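Local structure of prolyl-tRNA synthetase (Naegleria fowleri, 6UYH) at residues Q28-S33 and A156-R161; L36-Y39 and C44-F47; C436-H441 and E448-K453. The protein probably catalyses the ATP-dependent attachment of proline to its tRNA, and is held here with the inhibitor halofuginone and an ATP analogue. All coordinates share one frame; numbering follows the deposited sequence.

Interaction 1: Q28-S33 and A156-R161; sequences QVITKS and AVPFIR. With ANP (phosphoaminophosphonic acid-adenylate ester), chain C.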
loop_
_atom_site.group_PDB
_atom_site.type_symbol
_atom_site.label_atom_id
_atom_site.label_comp_id
_atom_site.label_asym_id
_atom_site.label_seq_id
_atom_site.Cartn_x
_atom_site.Cartn_y
_atom_site.Cartn_z
ATOM N N GLN A 28 -6.092 26.417 4.315
ATOM C CA GLN A 28 -5.815 26.554 5.740
ATOM C C GLN A 28 -6.272 25.324 6.513
ATOM O O GLN A 28 -5.569 24.863 7.418
ATOM C CB GLN A 28 -6.468 27.824 6.287
ATOM C CG GLN A 28 -5.804 29.100 5.778
ATOM C CD GLN A 28 -6.144 30.315 6.618
ATOM O OE1 GLN A 28 -6.382 30.205 7.823
ATOM N NE2 GLN A 28 -6.184 31.482 5.983
ATOM N N VAL A 29 -7.425 24.752 6.149
ATOM C CA VAL A 29 -7.938 23.607 6.898
ATOM C C VAL A 29 -7.067 22.370 6.675
ATOM O O VAL A 29 -6.762 21.637 7.624
ATOM C CB VAL A 29 -9.415 23.340 6.541
ATOM C CG1 VAL A 29 -9.872 21.997 7.106
ATOM C CG2 VAL A 29 -10.304 24.464 7.080
ATOM N N ILE A 30 -6.654 22.100 5.429
ATOM C CA ILE A 30 -5.909 20.861 5.205
ATOM C C ILE A 30 -4.494 20.945 5.787
ATOM O O ILE A 30 -3.929 19.920 6.185
ATOM C CB ILE A 30 -5.873 20.474 3.715
ATOM C CG1 ILE A 30 -5.055 21.482 2.901
ATOM C CG2 ILE A 30 -7.313 20.256 3.173
ATOM C CD1 ILE A 30 -5.137 21.275 1.375
ATOM N N THR A 31 -3.906 22.146 5.858
ATOM C CA THR A 31 -2.549 22.267 6.397
ATOM C C THR A 31 -2.556 22.374 7.917
ATOM O O THR A 31 -1.771 21.698 8.595
ATOM C CB THR A 31 -1.813 23.476 5.797
ATOM O OG1 THR A 31 -2.554 24.684 6.032
ATOM C CG2 THR A 31 -1.579 23.282 4.295
ATOM N N LYS A 32 -3.407 23.239 8.471
ATOM C CA LYS A 32 -3.367 23.484 9.911
ATOM C C LYS A 32 -3.918 22.310 10.710
ATOM O O LYS A 32 -3.585 22.164 11.891
ATOM C CB LYS A 32 -4.124 24.773 10.242
ATOM C CG LYS A 32 -3.462 25.996 9.638
ATOM C CD LYS A 32 -4.220 27.284 9.941
ATOM C CE LYS A 32 -3.457 28.486 9.396
ATOM N NZ LYS A 32 -4.124 29.786 9.703
ATOM N N SER A 33 -4.742 21.470 10.091
ATOM C CA SER A 33 -5.167 20.232 10.720
ATOM C C SER A 33 -4.095 19.158 10.706
ATOM O O SER A 33 -4.343 18.070 11.233
ATOM C CB SER A 33 -6.394 19.677 10.017
ATOM O OG SER A 33 -6.070 19.276 8.688
ATOM N N ALA A 156 -4.235 22.017 -10.459
ATOM C CA ALA A 156 -4.265 20.982 -9.437
ATOM C C ALA A 156 -5.071 21.450 -8.224
ATOM O O ALA A 156 -5.149 22.645 -7.922
ATOM C CB ALA A 156 -2.843 20.586 -9.022
ATOM N N VAL A 157 -5.721 20.493 -7.563
ATOM C CA VAL A 157 -6.513 20.746 -6.369
ATOM C C VAL A 157 -6.138 19.677 -5.350
ATOM O O VAL A 157 -6.240 18.481 -5.645
ATOM C CB VAL A 157 -8.029 20.721 -6.641
ATOM C CG1 VAL A 157 -8.819 20.935 -5.337
ATOM C CG2 VAL A 157 -8.411 21.784 -7.678
ATOM N N PRO A 158 -5.667 20.041 -4.157
ATOM C CA PRO A 158 -5.313 19.018 -3.166
ATOM C C PRO A 158 -6.424 17.987 -3.036
ATOM O O PRO A 158 -7.604 18.332 -2.964
ATOM C CB PRO A 158 -5.124 19.829 -1.878
ATOM C CG PRO A 158 -4.634 21.174 -2.379
ATOM C CD PRO A 158 -5.430 21.413 -3.661
ATOM N N PHE A 159 -6.028 16.710 -3.080
ATOM C CA PHE A 159 -6.880 15.525 -3.048
ATOM C C PHE A 159 -7.752 15.369 -4.293
ATOM O O PHE A 159 -7.753 14.293 -4.890
ATOM C CB PHE A 159 -7.777 15.494 -1.802
ATOM C CG PHE A 159 -7.019 15.534 -0.506
ATOM C CD1 PHE A 159 -6.125 14.521 -0.167
ATOM C CD2 PHE A 159 -7.207 16.575 0.380
ATOM C CE1 PHE A 159 -5.417 14.561 1.033
ATOM C CE2 PHE A 159 -6.514 16.619 1.589
ATOM C CZ PHE A 159 -5.619 15.603 1.916
ATOM N N ILE A 160 -8.478 16.421 -4.703
ATOM C CA ILE A 160 -9.465 16.269 -5.774
ATOM C C ILE A 160 -8.795 15.980 -7.109
ATOM O O ILE A 160 -9.306 15.186 -7.915
ATOM C CB ILE A 160 -10.344 17.527 -5.886
ATOM C CG1 ILE A 160 -11.068 17.807 -4.568
ATOM C CG2 ILE A 160 -11.329 17.372 -7.057
ATOM C CD1 ILE A 160 -12.100 16.756 -4.191
ATOM N N ARG A 161 -7.689 16.672 -7.401
ATOM C CA ARG A 161 -7.045 16.574 -8.714
ATOM C C ARG A 161 -5.546 16.801 -8.513
ATOM O O ARG A 161 -5.075 17.938 -8.534
ATOM C CB ARG A 161 -7.624 17.574 -9.705
ATOM C CG ARG A 161 -7.080 17.357 -11.130
ATOM C CD ARG A 161 -7.675 18.321 -12.146
ATOM N NE ARG A 161 -9.127 18.173 -12.215
ATOM C CZ ARG A 161 -9.747 17.124 -12.748
ATOM N NH1 ARG A 161 -9.046 16.127 -13.274
ATOM N NH2 ARG A 161 -11.075 17.071 -12.751
HETATM P PG ANP C . -11.856 13.392 -14.166
HETATM O O1G ANP C . -12.792 14.168 -14.967
HETATM O O2G ANP C . -10.389 13.686 -14.694
HETATM O O3G ANP C . -12.055 13.858 -12.672
HETATM P PB ANP C . -11.372 10.565 -15.034
HETATM O O1B ANP C . -12.150 10.018 -16.135
HETATM O O2B ANP C . -10.002 11.079 -15.573
HETATM N N3B ANP C . -12.151 11.778 -14.241
HETATM P PA ANP C . -10.845 7.917 -13.993
HETATM O O1A ANP C . -12.033 7.167 -14.452
HETATM O O2A ANP C . -9.680 7.666 -14.893
HETATM O O3A ANP C . -11.097 9.485 -13.954
HETATM O "O5'" ANP C . -10.371 7.621 -12.483
HETATM C "C5'" ANP C . -11.082 6.882 -11.462
HETATM C "C4'" ANP C . -11.401 7.851 -10.354
HETATM O "O4'" ANP C . -10.183 8.457 -9.866
HETATM C "C3'" ANP C . -12.258 9.021 -10.810
HETATM O "O3'" ANP C . -13.638 8.676 -10.775
HETATM C "C2'" ANP C . -11.910 10.109 -9.793
HETATM O "O2'" ANP C . -12.776 10.034 -8.669
HETATM C "C1'" ANP C . -10.446 9.782 -9.434
HETATM N N9 ANP C . -9.475 10.670 -10.060
HETATM C C8 ANP C . -9.314 10.912 -11.400
HETATM N N7 ANP C . -8.353 11.756 -11.683
HETATM C C5 ANP C . -7.839 12.095 -10.437
HETATM C C6 ANP C . -6.798 12.955 -10.045
HETATM N N6 ANP C . -6.015 13.619 -10.899
HETATM N N1 ANP C . -6.567 13.092 -8.720
HETATM C C2 ANP C . -7.312 12.391 -7.860
HETATM N N3 ANP C . -8.306 11.537 -8.114
HETATM C C4 ANP C . -8.525 11.436 -9.429
#
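Arg161 NH1 donates a nearly straight hydrogen bond to O2G on the gamma-phosphate of the ATP analogue (3.1 Å, N-H...O 174°), the oxygen lying in the guanidinium plane at its edge, and the same nitrogen is also in a salt bridge with Glu152. NH2 reaches O3G only weakly (3.4 Å) and pairs with the C-terminal carboxylate of Tyr513, so two carboxylates and the phosphate fix the rotation of the group. Behind it, Ile160 and Arg161 both face Val157 in a classic beta bulge, and the carbonyls of Phe159 and Ile160 lie near C2 of the adenine; Ile160 O comes to 3.4 Å from ANP C2. Toward helix 22-32 the side chains that meet are apolar. With CG1 wedged between backbone N and carbonyl carbon (chi1 67°), Ile30 sets its CD1 3.6 Å from Pro158 CB, the two side chains at about a right angle, while its CG2 meets the ring edge of Phe159 at CE2 (4.0 Å). The loop joins strands 140-149 and 164-174, as in motif 2 of class II synthetases. Ionic and hydrogen-bonding groups thus handle the nucleotide, while toward the helix the loop packs through apolar side chains, helped by a hydrogen bond between Pro158 O and the Tyr26 hydroxyl.

Interaction 2: L36-Y39 and C44-F47; sequences LDYY and CYIF. With EDO (1,2-ethanediol), chain L.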
loop_
_atom_site.group_PDB
_atom_site.type_symbol
_atom_site.label_atom_id
_atom_site.label_comp_id
_atom_site.label_asym_id
_atom_site.label_seq_id
_atom_site.Cartn_x
_atom_site.Cartn_y
_atom_site.Cartn_z
ATOM N N LEU A 36 -2.155 17.663 5.428
ATOM C CA LEU A 36 -1.472 17.742 4.147
ATOM C C LEU A 36 -0.404 18.822 4.206
ATOM O O LEU A 36 -0.534 19.807 4.937
ATOM C CB LEU A 36 -2.480 18.034 3.022
ATOM C CG LEU A 36 -1.993 18.161 1.577
ATOM C CD1 LEU A 36 -3.085 17.679 0.613
ATOM C CD2 LEU A 36 -1.625 19.607 1.260
ATOM N N ASP A 37 0.663 18.629 3.441
ATOM C CA ASP A 37 1.581 19.725 3.179
ATOM C C ASP A 37 1.827 19.852 1.685
ATOM O O ASP A 37 1.681 18.889 0.929
ATOM C CB ASP A 37 2.908 19.568 3.902
ATOM C CG ASP A 37 3.299 20.826 4.643
ATOM O OD1 ASP A 37 2.856 21.923 4.220
ATOM O OD2 ASP A 37 4.026 20.724 5.646
ATOM N N TYR A 38 2.157 21.072 1.268
ATOM C CA TYR A 38 2.550 21.343 -0.105
ATOM C C TYR A 38 3.989 20.891 -0.365
ATOM O O TYR A 38 4.774 20.658 0.556
ATOM C CB TYR A 38 2.390 22.832 -0.399
ATOM C CG TYR A 38 0.950 23.260 -0.291
ATOM C CD1 TYR A 38 0.031 22.872 -1.249
ATOM C CD2 TYR A 38 0.498 24.016 0.788
ATOM C CE1 TYR A 38 -1.294 23.251 -1.165
ATOM C CE2 TYR A 38 -0.833 24.395 0.885
ATOM C CZ TYR A 38 -1.722 24.002 -0.093
ATOM O OH TYR A 38 -3.050 24.370 -0.031
ATOM N N TYR A 39 4.343 20.818 -1.649
ATOM C CA TYR A 39 5.589 20.205 -2.094
ATOM C C TYR A 39 6.126 21.003 -3.277
ATOM O O TYR A 39 5.409 21.803 -3.881
ATOM C CB TYR A 39 5.328 18.734 -2.450
ATOM C CG TYR A 39 6.533 17.881 -2.718
ATOM C CD1 TYR A 39 7.498 17.671 -1.737
ATOM C CD2 TYR A 39 6.685 17.248 -3.934
ATOM C CE1 TYR A 39 8.601 16.851 -1.980
ATOM C CE2 TYR A 39 7.776 16.426 -4.187
ATOM C CZ TYR A 39 8.725 16.239 -3.216
ATOM O OH TYR A 39 9.797 15.424 -3.494
ATOM N N CYS A 44 1.646 17.787 -6.568
ATOM C CA CYS A 44 1.936 16.658 -5.705
ATOM C C CYS A 44 1.885 17.136 -4.263
ATOM O O CYS A 44 2.299 18.259 -3.968
ATOM C CB CYS A 44 3.311 16.070 -6.027
ATOM S SG CYS A 44 3.391 15.456 -7.738
ATOM N N TYR A 45 1.365 16.292 -3.373
ATOM C CA TYR A 45 1.132 16.699 -1.993
ATOM C C TYR A 45 1.615 15.619 -1.046
ATOM O O TYR A 45 1.678 14.441 -1.394
ATOM C CB TYR A 45 -0.354 16.992 -1.740
ATOM C CG TYR A 45 -0.935 17.951 -2.769
ATOM C CD1 TYR A 45 -0.804 19.318 -2.606
ATOM C CD2 TYR A 45 -1.595 17.480 -3.906
ATOM C CE1 TYR A 45 -1.312 20.209 -3.548
ATOM C CE2 TYR A 45 -2.106 18.362 -4.855
ATOM C CZ TYR A 45 -1.962 19.718 -4.666
ATOM O OH TYR A 45 -2.465 20.607 -5.591
ATOM N N ILE A 46 1.930 16.043 0.175
ATOM C CA ILE A 46 2.383 15.162 1.251
ATOM C C ILE A 46 1.185 14.784 2.118
ATOM O O ILE A 46 0.486 15.667 2.635
ATOM C CB ILE A 46 3.462 15.859 2.095
ATOM C CG1 ILE A 46 4.696 16.157 1.238
ATOM C CG2 ILE A 46 3.797 15.021 3.345
ATOM C CD1 ILE A 46 5.582 17.237 1.817
ATOM N N PHE A 47 0.950 13.471 2.292
ATOM C CA PHE A 47 -0.151 12.964 3.118
ATOM C C PHE A 47 0.413 12.653 4.500
ATOM O O PHE A 47 1.160 11.680 4.666
ATOM C CB PHE A 47 -0.786 11.700 2.529
ATOM C CG PHE A 47 -1.514 11.895 1.224
ATOM C CD1 PHE A 47 -0.880 12.429 0.119
ATOM C CD2 PHE A 47 -2.826 11.477 1.096
ATOM C CE1 PHE A 47 -1.562 12.589 -1.085
ATOM C CE2 PHE A 47 -3.511 11.621 -0.113
ATOM C CZ PHE A 47 -2.880 12.187 -1.194
HETATM C C1 EDO L . 2.342 21.468 -4.838
HETATM O O1 EDO L . 2.190 20.932 -3.521
HETATM C C2 EDO L . 1.161 22.383 -5.148
HETATM O O2 EDO L . 0.967 22.450 -6.563
#
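Leu36 lays its isobutyl group against the base of Tyr45, CD1 lying 3.7 Å from Tyr45 CB and CD2 slanting toward the ring. The two residues sit on neighbouring strands of a beta hairpin, 36-38 and 45-47, whose short antiparallel segments run at 155° to each other. Asp37 and Ile46 form its hydrogen-bonded pair: Asp37 N donates to Ile46 O on a lone pair in the carbonyl plane (3.1 Å), and Ile46 N returns a straighter bond to Asp37 O (3.0 Å, 174°), tilted somewhat from that carbonyl plane. Leu36 CA adds a CH...O contact to Ile46 O.

On the face that carries Leu36, the side chains of Tyr38 and Tyr45 run side by side in the same direction and meet along their edges, Tyr38 CD1 being 3.8 Å from Tyr45 CE1. The hydroxyl of Tyr38 goes on to bond Ser27 in helix 22-32. Ile46 points to the other face. Its CG1 stands beside the backbone N, anti to the carbonyl carbon (chi1 -63°), and from there CD1 reaches Tyr38 O and CD1 of Tyr39, whose side chain crosses it at about a right angle. This face belongs to the dimer interface: in the second subunit Trp131 bonds the Asp37 carboxylate, the carbonyl of Phe79 bonds the Tyr39 hydroxyl, and Ser127 packs on Ile46. Toward the turn the strands part, and an ethanediol, probably from the crystallisation liquor, bridges them: its O1 accepts from Tyr39 N at 2.9 Å and donates to Cys44 O at 2.7 Å.

Interaction 3: C436-H441 and E448-K453; sequences CLIPWH and EYIKEK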
loop_
_atom_site.group_PDB
_atom_site.type_symbol
_atom_site.label_atom_id
_atom_site.label_comp_id
_atom_site.label_asym_id
_atom_site.label_seq_id
_atom_site.Cartn_x
_atom_site.Cartn_y
_atom_site.Cartn_z
ATOM N N CYS A 436 -28.963 20.541 -11.666
ATOM C CA CYS A 436 -30.179 20.678 -12.451
ATOM C C CYS A 436 -30.547 19.348 -13.091
ATOM O O CYS A 436 -29.702 18.708 -13.720
ATOM C CB CYS A 436 -30.007 21.729 -13.547
ATOM S SG CYS A 436 -29.497 23.338 -12.919
ATOM N N LEU A 437 -31.815 18.965 -12.958
ATOM C CA LEU A 437 -32.354 17.815 -13.669
ATOM C C LEU A 437 -33.020 18.331 -14.933
ATOM O O LEU A 437 -33.947 19.150 -14.857
ATOM C CB LEU A 437 -33.357 17.043 -12.812
ATOM C CG LEU A 437 -32.859 16.055 -11.763
ATOM C CD1 LEU A 437 -34.022 15.686 -10.839
ATOM C CD2 LEU A 437 -32.272 14.813 -12.421
ATOM N N ILE A 438 -32.531 17.890 -16.089
ATOM C CA ILE A 438 -33.050 18.416 -17.350
ATOM C C ILE A 438 -33.637 17.283 -18.185
ATOM O O ILE A 438 -33.184 16.132 -18.087
ATOM C CB ILE A 438 -31.966 19.170 -18.144
ATOM C CG1 ILE A 438 -30.857 18.223 -18.616
ATOM C CG2 ILE A 438 -31.392 20.300 -17.316
ATOM C CD1 ILE A 438 -29.993 18.814 -19.724
ATOM N N PRO A 439 -34.643 17.561 -19.012
ATOM C CA PRO A 439 -35.060 16.576 -20.014
ATOM C C PRO A 439 -33.885 16.280 -20.926
ATOM O O PRO A 439 -33.140 17.181 -21.312
ATOM C CB PRO A 439 -36.200 17.275 -20.773
ATOM C CG PRO A 439 -36.371 18.600 -20.162
ATOM C CD PRO A 439 -35.264 18.881 -19.213
ATOM N N TRP A 440 -33.704 15.007 -21.256
ATOM C CA TRP A 440 -32.474 14.597 -21.912
ATOM C C TRP A 440 -32.774 13.592 -23.011
ATOM O O TRP A 440 -33.568 12.674 -22.807
ATOM C CB TRP A 440 -31.514 13.994 -20.881
ATOM C CG TRP A 440 -30.214 13.531 -21.442
ATOM C CD1 TRP A 440 -29.727 12.258 -21.428
ATOM C CD2 TRP A 440 -29.231 14.328 -22.114
ATOM N NE1 TRP A 440 -28.500 12.215 -22.045
ATOM C CE2 TRP A 440 -28.168 13.472 -22.466
ATOM C CE3 TRP A 440 -29.138 15.682 -22.438
ATOM C CZ2 TRP A 440 -27.031 13.925 -23.142
ATOM C CZ3 TRP A 440 -28.009 16.131 -23.117
ATOM C CH2 TRP A 440 -26.975 15.256 -23.457
ATOM N N HIS A 441 -32.165 13.789 -24.179
ATOM C CA HIS A 441 -32.017 12.730 -25.169
ATOM C C HIS A 441 -30.537 12.644 -25.492
ATOM O O HIS A 441 -29.930 13.645 -25.882
ATOM C CB HIS A 441 -32.837 12.993 -26.435
ATOM C CG HIS A 441 -32.853 11.832 -27.379
ATOM N ND1 HIS A 441 -34.018 11.207 -27.771
ATOM C CD2 HIS A 441 -31.844 11.167 -27.994
ATOM C CE1 HIS A 441 -33.727 10.213 -28.593
ATOM N NE2 HIS A 441 -32.413 10.165 -28.741
ATOM N N GLU A 448 -22.437 19.207 -25.801
ATOM C CA GLU A 448 -21.499 20.279 -26.120
ATOM C C GLU A 448 -22.215 21.620 -26.233
ATOM O O GLU A 448 -21.707 22.649 -25.774
ATOM C CB GLU A 448 -20.753 19.948 -27.413
ATOM C CG GLU A 448 -19.804 21.043 -27.895
ATOM C CD GLU A 448 -18.677 21.340 -26.913
ATOM O OE1 GLU A 448 -18.284 20.432 -26.138
ATOM O OE2 GLU A 448 -18.187 22.491 -26.922
ATOM N N TYR A 449 -23.400 21.626 -26.846
ATOM C CA TYR A 449 -24.199 22.846 -26.916
ATOM C C TYR A 449 -24.503 23.392 -25.522
ATOM O O TYR A 449 -24.327 24.585 -25.256
ATOM C CB TYR A 449 -25.489 22.567 -27.681
ATOM C CG TYR A 449 -26.447 23.727 -27.712
ATOM C CD1 TYR A 449 -26.313 24.729 -28.665
ATOM C CD2 TYR A 449 -27.494 23.818 -26.801
ATOM C CE1 TYR A 449 -27.194 25.792 -28.713
ATOM C CE2 TYR A 449 -28.381 24.886 -26.842
ATOM C CZ TYR A 449 -28.221 25.867 -27.798
ATOM O OH TYR A 449 -29.088 26.937 -27.857
ATOM N N ILE A 450 -24.961 22.525 -24.617
ATOM C CA ILE A 450 -25.301 22.971 -23.268
ATOM C C ILE A 450 -24.072 23.528 -22.563
ATOM O O ILE A 450 -24.140 24.557 -21.877
ATOM C CB ILE A 450 -25.939 21.815 -22.475
ATOM C CG1 ILE A 450 -27.295 21.435 -23.088
ATOM C CG2 ILE A 450 -26.069 22.175 -20.996
ATOM C CD1 ILE A 450 -27.810 20.072 -22.605
ATOM N N LYS A 451 -22.926 22.861 -22.729
ATOM C CA LYS A 451 -21.701 23.333 -22.100
ATOM C C LYS A 451 -21.320 24.721 -22.602
ATOM O O LYS A 451 -20.987 25.614 -21.810
ATOM C CB LYS A 451 -20.569 22.335 -22.355
ATOM N N GLU A 452 -21.331 24.914 -23.922
ATOM C CA GLU A 452 -20.898 26.195 -24.475
ATOM C C GLU A 452 -21.867 27.316 -24.111
ATOM O O GLU A 452 -21.440 28.432 -23.777
ATOM C CB GLU A 452 -20.744 26.090 -25.996
ATOM N N LYS A 453 -23.177 27.041 -24.169
ATOM C CA LYS A 453 -24.165 28.084 -23.910
ATOM C C LYS A 453 -24.189 28.468 -22.436
ATOM O O LYS A 453 -24.232 29.657 -22.103
ATOM C CB LYS A 453 -25.553 27.630 -24.365
ATOM C CG LYS A 453 -26.626 28.722 -24.325
ATOM C CD LYS A 453 -27.956 28.165 -24.827
ATOM C CE LYS A 453 -29.050 29.213 -24.833
ATOM N NZ LYS A 453 -30.353 28.538 -25.123
#
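Ile450 leaves helix 444-457 pointing at strand 435-440, and each step of its longer branch brings it closer to Ile438. CB is still 5.8 Å from Ile438 CD1; CG1, placed anti to the carbonyl carbon by a chi1 of -66°, stands 5.0 Å from that methyl and serves as a spacer; CD1 makes the touch, 3.8 Å from Ile438 CD1, the two isoleucines meeting tip to tip. The same CD1 also lies 4.0 Å from Trp440 CZ3, arriving at the edge of the indole near its plane. One methyl therefore bridges two residues on one face of the strand, Ile438 and Trp440, with Pro439 turned the other way between them. Trp440 gets its six-membered ring there because CG is anti to the backbone N (chi1 180°), which swings the indole out toward the helix. The segments share little surface and their backbones stay well apart, the nearest CA atoms, of Ile438 and Ile450, being 10.8 Å from each other. Phe426 of helix 423-431 fills in beside both isoleucines, and Phe509 of strand 505-512 meets the Trp440 ring. On the flank of the helix, Lys453 binds the Tyr449 hydroxyl weakly and makes a cation-pi contact with Trp423. Such apolar packing of a helix across one face of a sheet is typical of alpha/beta layers, here within the C-terminal domain of prolyl-tRNA synthetase.

Interactions 1 and 2 form one cluster, their centres 8 Å apart, whereas interaction 3 lies about 31 Å and 37 Å from them, centre to centre. Helix 22-32 runs directly into the hairpin of interaction 2, with Ile30 O probably hydrogen-bonded to Leu36 N at 3.0 Å, and the loop 156-161 returns much later in the chain to pack on both: Phe159 on Leu36, Pro158 and Ala156 on Tyr45. The hairpin thus connects the nucleotide-binding loop on one side with the second subunit on the other. Interaction 3 comes last in sequence, in the C-terminal domain, and touches neither; yet the chain's final residue, Tyr513, comes back to Arg161 of interaction 1.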